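CG14216 (Drosophila melanogaster, PDB 3P9Y) probably removes phosphate from serines of the RNA polymerase II C-terminal domain, acting as a protein phosphatase in RNA processing and transcription termination. Local coordinates at residues 139-144 with 189-194. The protein carries 2 engineered substitutions. Sequence-based numbering, arbitrary orientation.
Sequences HVLNVD and RVILHS
The imidazoles of His139 and His193 meet at their edges, their planes turned 40° apart. ND1 of His139 and NE2 of His193 share a hydrogen bond of 3.1 Å. This bond lies in the plane of the His193 ring. The other nitrogen of His139, NE2, is bonded to Asp173, so the ring is gripped on both nitrogens. Val140 pairs with Ser194 through two backbone hydrogen bonds, Val140 N to Ser194 O (2.9 Å) and Ser194 N to Val140 O (3.0 Å). Leu141 faces His193 in a non-hydrogen-bonded pair. CD2 of Leu141 lies 3.4 Å from His193 CD2, alongside the ring and oblique to it. With CG of His193 anti to the backbone N (chi1 177°), the ring lies beside Leu141 and its end leans toward the other strand, which brings NE2 to His139. With an alanine at His193, ND1 of His139 would probably lose this partner and the Leu141 methyl its aromatic neighbour. CD2 of Leu141 also touches CG2 of Ile191 at 4.1 Å. Met162 and Ile180, from helices 149-167 and 172-187, pack against this side. Asn142 forms the next hydrogen-bonded pair, with Leu192. Asn142 N gives a 2.8 Å bond to Leu192 O. The return bond, Leu192 N to Asn142 O, is longer at 3.3 Å. CB of Asn142 and CB of Leu192 lie 3.7 Å apart, side by side, on the face where Tyr120 packs. Beyond Asn142 the two segments part and water links them: one molecule joins Asp144 N to Val190 O, another Asp144 O to Arg189 NH1. The pairing adds the antiparallel edge strand 192-197 to the otherwise parallel sheet, with helices on both faces, of this low-molecular-weight tyrosine phosphatase-like fold.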
loop_
_atom_site.group_PDB
_atom_site.type_symbol
_atom_site.label_atom_id
_atom_site.label_comp_id
_atom_site.label_asym_id
_atom_site.label_seq_id
_atom_site.Cartn_x
_atom_site.Cartn_y
_atom_site.Cartn_z
ATOM N N HIS A 139 -11.015 -1.185 -9.548
ATOM C CA HIS A 139 -10.793 -2.572 -9.159
ATOM C C HIS A 139 -9.985 -2.658 -7.873
ATOM O O HIS A 139 -8.848 -2.213 -7.826
ATOM C CB HIS A 139 -10.063 -3.318 -10.269
ATOM C CG HIS A 139 -10.810 -3.349 -11.564
ATOM N ND1 HIS A 139 -11.905 -4.158 -11.773
ATOM C CD2 HIS A 139 -10.617 -2.670 -12.718
ATOM C CE1 HIS A 139 -12.359 -3.973 -13.000
ATOM N NE2 HIS A 139 -11.593 -3.078 -13.594
ATOM N N VAL A 140 -10.575 -3.229 -6.832
ATOM C CA VAL A 140 -9.854 -3.461 -5.589
ATOM C C VAL A 140 -9.314 -4.890 -5.600
ATOM O O VAL A 140 -10.057 -5.848 -5.823
ATOM C CB VAL A 140 -10.756 -3.209 -4.359
ATOM C CG1 VAL A 140 -9.952 -3.283 -3.078
ATOM C CG2 VAL A 140 -11.427 -1.846 -4.478
ATOM N N LEU A 141 -8.007 -5.023 -5.382
ATOM C CA LEU A 141 -7.334 -6.312 -5.440
ATOM C C LEU A 141 -6.540 -6.532 -4.164
ATOM O O LEU A 141 -5.763 -5.668 -3.761
ATOM C CB LEU A 141 -6.377 -6.344 -6.630
ATOM C CG LEU A 141 -6.990 -6.043 -7.997
ATOM C CD1 LEU A 141 -5.898 -5.786 -9.029
ATOM C CD2 LEU A 141 -7.895 -7.191 -8.434
ATOM N N ASN A 142 -6.730 -7.679 -3.521
ATOM C CA ASN A 142 -5.961 -7.992 -2.325
ATOM C C ASN A 142 -4.881 -9.004 -2.623
ATOM O O ASN A 142 -5.147 -10.063 -3.185
ATOM C CB ASN A 142 -6.845 -8.540 -1.207
ATOM C CG ASN A 142 -6.069 -8.757 0.080
ATOM O OD1 ASN A 142 -5.752 -7.807 0.799
ATOM N ND2 ASN A 142 -5.744 -10.009 0.369
ATOM N N VAL A 143 -3.660 -8.662 -2.236
ATOM C CA VAL A 143 -2.523 -9.554 -2.347
ATOM C C VAL A 143 -1.852 -9.605 -0.979
ATOM O O VAL A 143 -1.269 -8.622 -0.534
ATOM C CB VAL A 143 -1.513 -9.052 -3.386
ATOM C CG1 VAL A 143 -0.327 -10.000 -3.466
ATOM C CG2 VAL A 143 -2.175 -8.906 -4.755
ATOM N N ASP A 144 -1.943 -10.751 -0.312
ATOM C CA ASP A 144 -1.414 -10.891 1.041
ATOM C C ASP A 144 0.081 -10.637 1.114
ATOM O O ASP A 144 0.865 -11.266 0.402
ATOM C CB ASP A 144 -1.713 -12.284 1.583
ATOM C CG ASP A 144 -3.156 -12.440 1.993
ATOM O OD1 ASP A 144 -3.812 -11.408 2.260
ATOM O OD2 ASP A 144 -3.636 -13.590 2.057
ATOM N N ARG A 189 -0.960 -17.719 -5.776
ATOM C CA ARG A 189 -1.474 -16.854 -4.722
ATOM C C ARG A 189 -2.920 -16.496 -5.011
ATOM O O ARG A 189 -3.304 -16.305 -6.166
ATOM C CB ARG A 189 -0.662 -15.566 -4.626
ATOM C CG ARG A 189 0.791 -15.756 -4.240
ATOM C CD ARG A 189 1.560 -14.462 -4.481
ATOM N NE ARG A 189 3.005 -14.635 -4.359
ATOM C CZ ARG A 189 3.696 -14.395 -3.249
ATOM N NH1 ARG A 189 3.087 -13.960 -2.145
ATOM N NH2 ARG A 189 5.008 -14.583 -3.245
ATOM N N VAL A 190 -3.720 -16.398 -3.961
ATOM C CA VAL A 190 -5.100 -15.990 -4.115
ATOM C C VAL A 190 -5.177 -14.467 -4.145
ATOM O O VAL A 190 -4.542 -13.778 -3.348
ATOM C CB VAL A 190 -5.980 -16.536 -2.980
ATOM C CG1 VAL A 190 -7.360 -15.921 -3.034
ATOM C CG2 VAL A 190 -6.061 -18.053 -3.072
ATOM N N ILE A 191 -5.954 -13.957 -5.085
ATOM C CA ILE A 191 -6.235 -12.539 -5.164
ATOM C C ILE A 191 -7.716 -12.329 -4.888
ATOM O O ILE A 191 -8.561 -12.975 -5.511
ATOM C CB ILE A 191 -5.909 -11.992 -6.563
ATOM C CG1 ILE A 191 -4.420 -12.176 -6.875
ATOM C CG2 ILE A 191 -6.297 -10.515 -6.666
ATOM C CD1 ILE A 191 -4.037 -11.727 -8.264
ATOM N N LEU A 192 -8.038 -11.449 -3.945
ATOM C CA LEU A 192 -9.428 -11.071 -3.721
ATOM C C LEU A 192 -9.728 -9.900 -4.648
ATOM O O LEU A 192 -8.912 -8.988 -4.781
ATOM C CB LEU A 192 -9.669 -10.665 -2.261
ATOM C CG LEU A 192 -9.117 -11.612 -1.192
ATOM C CD1 LEU A 192 -9.409 -11.065 0.197
ATOM C CD2 LEU A 192 -9.696 -13.019 -1.345
ATOM N N HIS A 193 -10.891 -9.920 -5.287
ATOM C CA HIS A 193 -11.227 -8.891 -6.259
ATOM C C HIS A 193 -12.656 -8.388 -6.100
ATOM O O HIS A 193 -13.594 -9.177 -5.984
ATOM C CB HIS A 193 -11.038 -9.420 -7.676
ATOM C CG HIS A 193 -11.429 -8.439 -8.738
ATOM N ND1 HIS A 193 -12.064 -8.812 -9.903
ATOM C CD2 HIS A 193 -11.273 -7.097 -8.807
ATOM C CE1 HIS A 193 -12.277 -7.742 -10.646
ATOM N NE2 HIS A 193 -11.810 -6.688 -10.003
ATOM N N SER A 194 -12.803 -7.066 -6.084
ATOM C CA SER A 194 -14.113 -6.433 -6.118
ATOM C C SER A 194 -14.074 -5.290 -7.115
ATOM O O SER A 194 -13.049 -4.621 -7.259
ATOM C CB SER A 194 -14.494 -5.890 -4.741
ATOM O OG SER A 194 -14.654 -6.939 -3.806
HETATM O O HOH W 1 -5.712 -12.647 -1.135
HETATM O O HOH W 2 -2.463 -13.472 -1.627
HETATM O O HOH W 3 0.337 -13.114 -1.446
#